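Local coordinates for protein tripeptidase (Staphylococcus aureus subsp. aureus, PDB 3RZA) that probably hydrolyses tripeptides as a metal-dependent peptidase of the M20/M25/M40 family, at residues S97-V108 against T123-L134; G221-I232 against I259-E267. All coordinates share one frame; numbering follows the deposited sequence. Where two conformers were deposited one is given.

Overall arrangement
Contact 1 (97-108 with 123-134) and contact 2 (221-232 with 259-267) are both largely buried, but they differ in chemistry. In contact 1, whose centre lies about 13 Å from the centre of the chain, the end of strand 93-98 meets the start of helix 128-147; carboxylate, imidazole, water and metal ions gather there, with an apolar loop beside them. Contact 2, its centre about 34 Å from that of the chain, packs helix 224-234 on strand 263-272 mostly through aliphatic side chains, with a single direct hydrogen bond, and the other subunit reaches it. The two centres are 39 Å apart and the nearest atoms about 17 Å, although the same large mixed sheet runs through both regions.

Contact 1: S97-V108 against T123-L134; sequences SHMDTVVPAINV and TTILGADDKAGL. With ZN (zinc ion), chain C; CA (calcium ion), chain D.
His98 and Asp129 meet at the zinc ion of an M20-family metallopeptidase centre, the histidine at the end of strand 93-98 and the aspartate in the turn leading into the helix that follows. His98 NE2 and Asp129 OD1 each bind the zinc at 2.1 Å, with ring and carboxylate planes 82° apart. The other oxygen, Asp129 OD2, binds a calcium ion, and one water touches both metals, so the aspartate bridges the pair. Asp186 completes the protein ligands of the zinc; Glu163 and His366 those of the calcium. A cis peptide bond joins Asp129 to Asp130, whose CB lies over one face of the imidazole, 3.5 Å from the ring centroid, a CH-pi contact. With CG anti to the backbone N (chi1 -165°), Asp130 sends its carboxylate back to the strand. There OD2 takes two bonds: His98 N reaches its anti lone pair at 3.2 Å, while Ser97 OG approaches from above the carboxylate plane at 3.0 Å. The ring's far nitrogen, ND1, makes weak bonds to Asp100 OD1 and O, and Thr40 holds the second oxygen of that carboxylate. A water accepts from Asp130 N and donates to His98 O and Asp100 O, tying the cis-peptide corner to the strand end. Gly133 CA, with no side chain, comes within 3.5 Å of Ser97 OG, and Leu134 CD2 packs on Ser97 CB. Lys131 extends past Thr101 CG2 to the Ile36 carbonyl and Ser38. Farther along, Ile125 lies against the 101-105 loop: CD1 touches Thr101 CB and Val102 CG2, and CG1 presses on Ala105 CB at a tight 3.5 Å. Val108 CG2 lies against Thr124 OG1. Ile125 N donates to Pro104 O at 3.0 Å, nearly along the C=O axis.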
loop_
_atom_site.group_PDB
_atom_site.type_symbol
_atom_site.label_atom_id
_atom_site.label_comp_id
_atom_site.label_asym_id
_atom_site.label_seq_id
_atom_site.Cartn_x
_atom_site.Cartn_y
_atom_site.Cartn_z
ATOM N N SER A 97 -21.364 5.190 -29.974
ATOM C CA SER A 97 -20.991 4.119 -29.082
ATOM C C SER A 97 -19.489 3.997 -29.106
ATOM O O SER A 97 -18.848 4.604 -29.938
ATOM C CB SER A 97 -21.653 2.809 -29.520
ATOM O OG SER A 97 -22.954 2.708 -28.959
ATOM N N HIS A 98 -18.934 3.281 -28.142
ATOM C CA HIS A 98 -17.480 3.064 -28.071
ATOM C C HIS A 98 -17.132 1.595 -28.362
ATOM O O HIS A 98 -17.852 0.684 -27.938
ATOM C CB HIS A 98 -16.896 3.533 -26.731
ATOM C CG HIS A 98 -17.376 2.783 -25.538
ATOM N ND1 HIS A 98 -16.700 1.703 -25.015
ATOM C CD2 HIS A 98 -18.383 3.051 -24.676
ATOM C CE1 HIS A 98 -17.310 1.300 -23.914
ATOM N NE2 HIS A 98 -18.327 2.109 -23.681
HETATM N N MSE A 99 -16.044 1.392 -29.106
HETATM C CA MSE A 99 -15.646 0.060 -29.582
HETATM C C MSE A 99 -14.774 -0.719 -28.587
HETATM O O MSE A 99 -14.568 -1.934 -28.770
HETATM C CB MSE A 99 -14.963 0.176 -30.941
HETATM C CG MSE A 99 -13.546 0.658 -30.922
HETATM SE SE MSE A 99 -12.909 0.939 -32.682
HETATM C CE MSE A 99 -13.793 2.646 -33.029
ATOM N N ASP A 100 -14.238 -0.028 -27.565
ATOM C CA ASP A 100 -13.410 -0.672 -26.533
ATOM C C ASP A 100 -14.234 -1.217 -25.342
ATOM O O ASP A 100 -15.341 -0.762 -25.075
ATOM C CB ASP A 100 -12.291 0.251 -26.015
ATOM C CG ASP A 100 -12.819 1.507 -25.283
ATOM O OD1 ASP A 100 -13.771 2.134 -25.786
ATOM O OD2 ASP A 100 -12.264 1.877 -24.228
ATOM N N THR A 101 -13.655 -2.205 -24.654
ATOM C CA THR A 101 -14.202 -2.763 -23.419
ATOM C C THR A 101 -13.153 -2.658 -22.308
ATOM O O THR A 101 -11.967 -2.460 -22.579
ATOM C CB THR A 101 -14.532 -4.234 -23.601
ATOM O OG1 THR A 101 -13.308 -4.976 -23.652
ATOM C CG2 THR A 101 -15.296 -4.457 -24.864
ATOM N N VAL A 102 -13.586 -2.851 -21.058
ATOM C CA VAL A 102 -12.631 -3.006 -19.935
ATOM C C VAL A 102 -11.927 -4.364 -20.020
ATOM O O VAL A 102 -12.234 -5.192 -20.908
ATOM C CB VAL A 102 -13.293 -2.853 -18.540
ATOM C CG1 VAL A 102 -14.037 -1.501 -18.432
ATOM C CG2 VAL A 102 -14.204 -4.042 -18.230
ATOM N N VAL A 103 -10.932 -4.540 -19.146
ATOM C CA VAL A 103 -10.251 -5.819 -18.902
ATOM C C VAL A 103 -11.061 -6.606 -17.835
ATOM O O VAL A 103 -11.690 -5.989 -16.994
ATOM C CB VAL A 103 -8.779 -5.532 -18.399
ATOM C CG1 VAL A 103 -8.061 -6.793 -17.955
ATOM C CG2 VAL A 103 -7.967 -4.819 -19.504
ATOM N N PRO A 104 -11.060 -7.978 -17.867
ATOM C CA PRO A 104 -10.509 -8.917 -18.854
ATOM C C PRO A 104 -11.517 -9.217 -19.930
ATOM O O PRO A 104 -12.630 -9.619 -19.610
ATOM C CB PRO A 104 -10.222 -10.174 -18.023
ATOM C CG PRO A 104 -11.209 -10.131 -16.904
ATOM C CD PRO A 104 -11.586 -8.694 -16.680
ATOM N N ALA A 105 -11.125 -9.021 -21.190
ATOM C CA ALA A 105 -11.996 -9.297 -22.344
ATOM C C ALA A 105 -11.198 -9.812 -23.546
ATOM O O ALA A 105 -11.398 -9.351 -24.690
ATOM C CB ALA A 105 -12.766 -8.058 -22.704
ATOM N N ILE A 106 -10.291 -10.759 -23.268
ATOM C CA ILE A 106 -9.601 -11.527 -24.282
ATOM C C ILE A 106 -10.292 -12.877 -24.346
ATOM O O ILE A 106 -10.497 -13.524 -23.300
ATOM C CB ILE A 106 -8.081 -11.685 -23.982
ATOM C CG1 ILE A 106 -7.356 -10.330 -24.185
ATOM C CG2 ILE A 106 -7.440 -12.793 -24.903
ATOM C CD1 ILE A 106 -6.080 -10.123 -23.294
ATOM N N ASN A 107 -10.700 -13.274 -25.562
ATOM C CA ASN A 107 -11.268 -14.594 -25.826
ATOM C C ASN A 107 -12.639 -14.753 -25.131
ATOM O O ASN A 107 -12.875 -15.714 -24.390
ATOM C CB ASN A 107 -10.243 -15.680 -25.420
ATOM C CG ASN A 107 -10.272 -16.883 -26.313
ATOM O OD1 ASN A 107 -11.340 -17.330 -26.774
ATOM N ND2 ASN A 107 -9.081 -17.441 -26.571
ATOM N N VAL A 108 -13.517 -13.764 -25.354
ATOM C CA VAL A 108 -14.865 -13.787 -24.793
ATOM C C VAL A 108 -15.648 -14.919 -25.476
ATOM O O VAL A 108 -15.642 -15.028 -26.709
ATOM C CB VAL A 108 -15.614 -12.438 -25.003
ATOM C CG1 VAL A 108 -17.101 -12.538 -24.523
ATOM C CG2 VAL A 108 -14.889 -11.298 -24.306
ATOM N N THR A 123 -15.157 -16.273 -17.210
ATOM C CA THR A 123 -13.705 -15.967 -17.181
ATOM C C THR A 123 -13.367 -14.552 -17.711
ATOM O O THR A 123 -12.280 -14.037 -17.453
ATOM C CB THR A 123 -12.920 -16.989 -18.017
ATOM O OG1 THR A 123 -13.224 -16.819 -19.406
ATOM C CG2 THR A 123 -13.271 -18.411 -17.595
ATOM N N THR A 124 -14.290 -13.962 -18.485
ATOM C CA THR A 124 -14.151 -12.615 -19.024
ATOM C C THR A 124 -15.440 -11.852 -18.756
ATOM O O THR A 124 -16.444 -12.420 -18.328
ATOM C CB THR A 124 -13.917 -12.647 -20.559
ATOM O OG1 THR A 124 -15.142 -12.988 -21.225
ATOM C CG2 THR A 124 -12.819 -13.674 -20.943
ATOM N N ILE A 125 -15.405 -10.574 -19.073
ATOM C CA ILE A 125 -16.597 -9.764 -19.236
ATOM C C ILE A 125 -17.336 -10.232 -20.526
ATOM O O ILE A 125 -16.818 -11.071 -21.274
ATOM C CB ILE A 125 -16.240 -8.211 -19.252
ATOM C CG1 ILE A 125 -15.432 -7.780 -20.496
ATOM C CG2 ILE A 125 -15.469 -7.820 -17.980
ATOM C CD1 ILE A 125 -15.670 -6.406 -20.898
ATOM N N LEU A 126 -18.529 -9.701 -20.773
ATOM C CA LEU A 126 -19.250 -9.943 -22.043
ATOM C C LEU A 126 -18.858 -8.889 -23.072
ATOM O O LEU A 126 -18.678 -9.198 -24.249
ATOM C CB LEU A 126 -20.780 -9.932 -21.825
ATOM C CG LEU A 126 -21.732 -10.229 -22.990
ATOM C CD1 LEU A 126 -21.353 -11.520 -23.726
ATOM C CD2 LEU A 126 -23.192 -10.330 -22.496
ATOM N N GLY A 127 -18.737 -7.647 -22.640
ATOM C CA GLY A 127 -18.633 -6.536 -23.562
ATOM C C GLY A 127 -19.954 -6.113 -24.194
ATOM O O GLY A 127 -19.951 -5.462 -25.251
ATOM N N ALA A 128 -21.080 -6.398 -23.522
ATOM C CA ALA A 128 -22.356 -5.705 -23.835
ATOM C C ALA A 128 -22.187 -4.202 -23.738
ATOM O O ALA A 128 -22.736 -3.452 -24.539
ATOM C CB ALA A 128 -23.466 -6.177 -22.920
ATOM N N ASP A 129 -21.453 -3.788 -22.721
ATOM C CA ASP A 129 -20.890 -2.470 -22.643
ATOM C C ASP A 129 -19.594 -2.407 -23.520
ATOM O O ASP A 129 -18.519 -2.861 -23.065
ATOM C CB ASP A 129 -20.596 -2.143 -21.209
ATOM C CG ASP A 129 -20.051 -0.766 -21.032
ATOM O OD1 ASP A 129 -20.148 0.082 -21.926
ATOM O OD2 ASP A 129 -19.504 -0.506 -19.946
ATOM N N ASP A 130 -19.644 -1.870 -24.744
ATOM C CA ASP A 130 -20.773 -1.141 -25.364
ATOM C C ASP A 130 -21.151 -1.707 -26.742
ATOM O O ASP A 130 -21.779 -1.025 -27.565
ATOM C CB ASP A 130 -20.417 0.345 -25.443
ATOM C CG ASP A 130 -21.630 1.252 -25.712
ATOM O OD1 ASP A 130 -22.757 0.864 -25.314
ATOM O OD2 ASP A 130 -21.454 2.322 -26.371
ATOM N N LYS A 131 -20.865 -2.989 -26.955
ATOM C CA LYS A 131 -21.106 -3.617 -28.242
ATOM C C LYS A 131 -22.618 -3.881 -28.520
ATOM O O LYS A 131 -22.988 -4.074 -29.657
ATOM C CB LYS A 131 -20.238 -4.883 -28.385
ATOM C CG LYS A 131 -18.725 -4.540 -28.353
ATOM C CD LYS A 131 -17.807 -5.720 -28.230
ATOM C CE LYS A 131 -16.396 -5.323 -28.654
ATOM N NZ LYS A 131 -15.338 -6.365 -28.396
ATOM N N ALA A 132 -23.463 -3.853 -27.470
ATOM C CA ALA A 132 -24.931 -3.784 -27.622
ATOM C C ALA A 132 -25.323 -2.540 -28.393
ATOM O O ALA A 132 -26.129 -2.612 -29.326
ATOM C CB ALA A 132 -25.632 -3.801 -26.245
ATOM N N GLY A 133 -24.716 -1.415 -28.028
ATOM C CA GLY A 133 -24.878 -0.174 -28.759
ATOM C C GLY A 133 -24.451 -0.248 -30.212
ATOM O O GLY A 133 -25.182 0.185 -31.099
ATOM N N LEU A 134 -23.281 -0.823 -30.458
ATOM C CA LEU A 134 -22.789 -1.006 -31.826
ATOM C C LEU A 134 -23.683 -1.926 -32.644
ATOM O O LEU A 134 -23.932 -1.651 -33.811
ATOM C CB LEU A 134 -21.353 -1.554 -31.826
ATOM C CG LEU A 134 -20.278 -0.611 -31.288
ATOM C CD1 LEU A 134 -18.945 -1.331 -31.215
ATOM C CD2 LEU A 134 -20.153 0.632 -32.133
HETATM ZN ZN ZN C . -19.732 2.096 -22.073
HETATM CA CA CA D . -17.913 0.672 -19.323
HETATM O O HOH W 1 -17.441 -1.686 -26.514
HETATM O O HOH W 2 -16.692 -2.561 -20.961
HETATM O O HOH W 3 -12.185 -17.112 -21.939
HETATM O O HOH W 4 -19.184 2.732 -20.163
#

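Contact 2: G221-I232 against I259-E267; sequences GVSAINIAAKAI and IVADEVILE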
loop_
_atom_site.group_PDB
_atom_site.type_symbol
_atom_site.label_atom_id
_atom_site.label_comp_id
_atom_site.label_asym_id
_atom_site.label_seq_id
_atom_site.Cartn_x
_atom_site.Cartn_y
_atom_site.Cartn_z
ATOM N N GLY A 221 10.059 12.391 15.308
ATOM C CA GLY A 221 9.459 12.302 13.980
ATOM C C GLY A 221 8.084 12.924 13.907
ATOM O O GLY A 221 7.607 13.562 14.853
ATOM N N VAL A 222 7.492 12.783 12.736
ATOM C CA VAL A 222 6.142 13.243 12.420
ATOM C C VAL A 222 5.566 12.159 11.503
ATOM O O VAL A 222 6.138 11.888 10.436
ATOM C CB VAL A 222 6.163 14.634 11.700
ATOM C CG1 VAL A 222 4.763 15.089 11.354
ATOM C CG2 VAL A 222 6.870 15.705 12.563
ATOM N N SER A 223 4.510 11.474 11.948
ATOM C CA SER A 223 3.933 10.382 11.177
ATOM C C SER A 223 3.059 10.930 10.048
ATOM O O SER A 223 2.106 11.645 10.327
ATOM C CB SER A 223 3.087 9.474 12.044
ATOM O OG SER A 223 2.595 8.409 11.249
ATOM N N ALA A 224 3.384 10.586 8.790
ATOM C CA ALA A 224 2.515 10.874 7.647
ATOM C C ALA A 224 1.208 10.068 7.676
ATOM O O ALA A 224 0.205 10.528 7.153
ATOM C CB ALA A 224 3.270 10.627 6.303
ATOM N N ILE A 225 1.221 8.874 8.283
ATOM C CA ILE A 225 -0.023 8.072 8.471
ATOM C C ILE A 225 -1.007 8.798 9.397
ATOM O O ILE A 225 -2.170 9.013 8.998
ATOM C CB ILE A 225 0.258 6.653 8.986
ATOM C CG1 ILE A 225 0.905 5.813 7.886
ATOM C CG2 ILE A 225 -1.035 5.985 9.496
ATOM C CD1 ILE A 225 1.498 4.460 8.399
ATOM N N ASN A 226 -0.527 9.244 10.571
ATOM C CA ASN A 226 -1.379 10.034 11.501
ATOM C C ASN A 226 -1.936 11.294 10.849
ATOM O O ASN A 226 -3.101 11.583 11.006
ATOM C CB ASN A 226 -0.641 10.417 12.793
ATOM C CG ASN A 226 -0.245 9.208 13.625
ATOM O OD1 ASN A 226 -0.402 8.057 13.195
ATOM N ND2 ASN A 226 0.262 9.458 14.814
ATOM N N ILE A 227 -1.089 12.024 10.116
ATOM C CA ILE A 227 -1.508 13.255 9.428
ATOM C C ILE A 227 -2.616 13.007 8.398
ATOM O O ILE A 227 -3.638 13.702 8.405
ATOM C CB ILE A 227 -0.330 13.939 8.685
ATOM C CG1 ILE A 227 0.630 14.580 9.675
ATOM C CG2 ILE A 227 -0.865 15.022 7.722
ATOM C CD1 ILE A 227 1.937 15.053 9.033
ATOM N N ALA A 228 -2.371 12.018 7.523
ATOM C CA ALA A 228 -3.282 11.610 6.458
ATOM C C ALA A 228 -4.612 11.101 7.002
ATOM O O ALA A 228 -5.670 11.473 6.471
ATOM C CB ALA A 228 -2.618 10.527 5.576
ATOM N N ALA A 229 -4.558 10.311 8.083
ATOM C CA ALA A 229 -5.756 9.850 8.803
ATOM C C ALA A 229 -6.527 10.997 9.445
ATOM O O ALA A 229 -7.753 11.062 9.327
ATOM C CB ALA A 229 -5.395 8.817 9.856
ATOM N N LYS A 230 -5.815 11.899 10.110
ATOM C CA LYS A 230 -6.453 13.061 10.704
ATOM C C LYS A 230 -7.093 13.957 9.639
ATOM O O LYS A 230 -8.243 14.366 9.815
ATOM C CB LYS A 230 -5.482 13.849 11.602
ATOM C CG LYS A 230 -5.267 13.186 12.944
ATOM C CD LYS A 230 -4.215 13.895 13.776
ATOM C CE LYS A 230 -4.202 13.353 15.204
ATOM N NZ LYS A 230 -3.269 14.058 16.098
ATOM N N ALA A 231 -6.393 14.186 8.511
ATOM C CA ALA A 231 -6.947 14.999 7.407
ATOM C C ALA A 231 -8.288 14.439 6.895
ATOM O O ALA A 231 -9.276 15.177 6.807
ATOM C CB ALA A 231 -5.960 15.121 6.273
ATOM N N ILE A 232 -8.313 13.125 6.664
ATOM C CA ILE A 232 -9.508 12.384 6.243
ATOM C C ILE A 232 -10.665 12.474 7.250
ATOM O O ILE A 232 -11.825 12.643 6.827
ATOM C CB ILE A 232 -9.190 10.887 5.963
ATOM C CG1 ILE A 232 -8.351 10.734 4.703
ATOM C CG2 ILE A 232 -10.473 10.065 5.822
ATOM C CD1 ILE A 232 -7.835 9.269 4.523
ATOM N N ILE A 259 9.372 2.071 12.632
ATOM C CA ILE A 259 9.767 3.358 12.037
ATOM C C ILE A 259 8.552 4.271 11.949
ATOM O O ILE A 259 7.495 3.839 11.485
ATOM C CB ILE A 259 10.371 3.117 10.607
ATOM C CG1 ILE A 259 11.662 2.290 10.702
ATOM C CG2 ILE A 259 10.632 4.437 9.886
ATOM C CD1 ILE A 259 12.780 2.927 11.561
ATOM N N VAL A 260 8.689 5.525 12.397
ATOM C CA VAL A 260 7.652 6.543 12.168
ATOM C C VAL A 260 7.571 6.766 10.636
ATOM O O VAL A 260 8.594 7.046 9.997
ATOM C CB VAL A 260 7.922 7.894 12.944
ATOM C CG1 VAL A 260 6.830 8.951 12.631
ATOM C CG2 VAL A 260 7.977 7.669 14.449
ATOM N N ALA A 261 6.372 6.557 10.063
ATOM C CA ALA A 261 6.155 6.606 8.605
ATOM C C ALA A 261 6.283 8.027 8.096
ATOM O O ALA A 261 5.591 8.915 8.585
ATOM C CB ALA A 261 4.737 6.052 8.247
ATOM N N ASP A 262 7.164 8.252 7.127
ATOM C CA ASP A 262 7.393 9.622 6.602
ATOM C C ASP A 262 6.723 9.932 5.247
ATOM O O ASP A 262 6.944 11.035 4.712
ATOM C CB ASP A 262 8.890 9.959 6.563
ATOM C CG ASP A 262 9.660 9.191 5.494
ATOM O OD1 ASP A 262 9.119 8.240 4.911
ATOM O OD2 ASP A 262 10.847 9.528 5.283
ATOM N N GLU A 263 5.932 9.001 4.707
ATOM C CA GLU A 263 5.247 9.208 3.436
ATOM C C GLU A 263 3.973 8.414 3.297
ATOM O O GLU A 263 3.974 7.205 3.506
ATOM C CB GLU A 263 6.155 8.880 2.258
ATOM C CG GLU A 263 5.475 9.014 0.867
ATOM C CD GLU A 263 6.456 9.073 -0.296
ATOM O OE1 GLU A 263 7.658 9.092 -0.051
ATOM O OE2 GLU A 263 6.022 9.099 -1.464
ATOM N N VAL A 264 2.926 9.097 2.833
ATOM C CA VAL A 264 1.668 8.481 2.466
ATOM C C VAL A 264 1.204 9.064 1.145
ATOM O O VAL A 264 1.230 10.288 0.963
ATOM C CB VAL A 264 0.602 8.752 3.544
ATOM C CG1 VAL A 264 -0.774 8.351 3.055
ATOM C CG2 VAL A 264 0.940 7.994 4.808
ATOM N N ILE A 265 0.759 8.195 0.238
ATOM C CA ILE A 265 0.122 8.604 -1.019
ATOM C C ILE A 265 -1.346 8.288 -0.900
ATOM O O ILE A 265 -1.694 7.147 -0.552
ATOM C CB ILE A 265 0.690 7.838 -2.245
ATOM C CG1 ILE A 265 2.212 8.007 -2.354
ATOM C CG2 ILE A 265 -0.033 8.278 -3.535
ATOM C CD1 ILE A 265 2.698 9.438 -2.551
ATOM N N LEU A 266 -2.185 9.319 -1.091
ATOM C CA LEU A 266 -3.647 9.192 -1.143
ATOM C C LEU A 266 -4.085 9.420 -2.568
ATOM O O LEU A 266 -3.580 10.331 -3.208
ATOM C CB LEU A 266 -4.334 10.270 -0.286
ATOM C CG LEU A 266 -4.149 10.310 1.224
ATOM C CD1 LEU A 266 -4.499 8.982 1.806
ATOM C CD2 LEU A 266 -2.750 10.719 1.597
ATOM N N GLU A 267 -5.055 8.635 -3.041
ATOM C CA GLU A 267 -5.740 8.910 -4.335
ATOM C C GLU A 267 -7.240 8.935 -4.136
ATOM O O GLU A 267 -7.826 7.946 -3.643
ATOM C CB GLU A 267 -5.370 7.884 -5.397
ATOM C CG GLU A 267 -3.860 7.827 -5.668
ATOM C CD GLU A 267 -3.486 6.865 -6.796
ATOM O OE1 GLU A 267 -4.137 6.891 -7.867
ATOM O OE2 GLU A 267 -2.556 6.071 -6.589
HETATM O O HOH W 5 3.916 6.175 11.815
#
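Ser223 OG, at the N-cap of helix 224-234, is gripped by three partners: it donates to a water at 2.7 Å and accepts weak bonds from Ile225 N and Asn226 N. The same water accepts from Ala261 N at 3.0 Å, linking the cap to the opposite segment. OG stands anti to the backbone N (chi1 -178°), which brings it within range of those two N-H groups. Beside it Ala224 N donates to Ala261 O at 2.8 Å, the donor tilted 24° from the carbonyl plane. Beyond the cap this alpha/beta layer is apolar. Val260 CG1 lies against the Ser223 backbone, and Ile225 CD1 rests on Ala261 CB at 3.6 Å. Val264 CG2 meets Ala224 CB and Ile225 CG1, the Ile225 and Val264 side chains crossing at about a right angle, while CG1 meets Ala228 CB. The axes of helix 224-232 and strand 263-267 approach to 7.5 Å at 33°, consistent with the small Ala224 and Ala228 facing the strand. Ala229 packs on Ile232 of the second subunit, and Ile225 on its Gly249, as expected of the dimerisation (lid) domain of M20 peptidases. The cap and the Ala224 bond thus tie the helix start to 259-267, and hydrocarbon contact holds its body to the sheet.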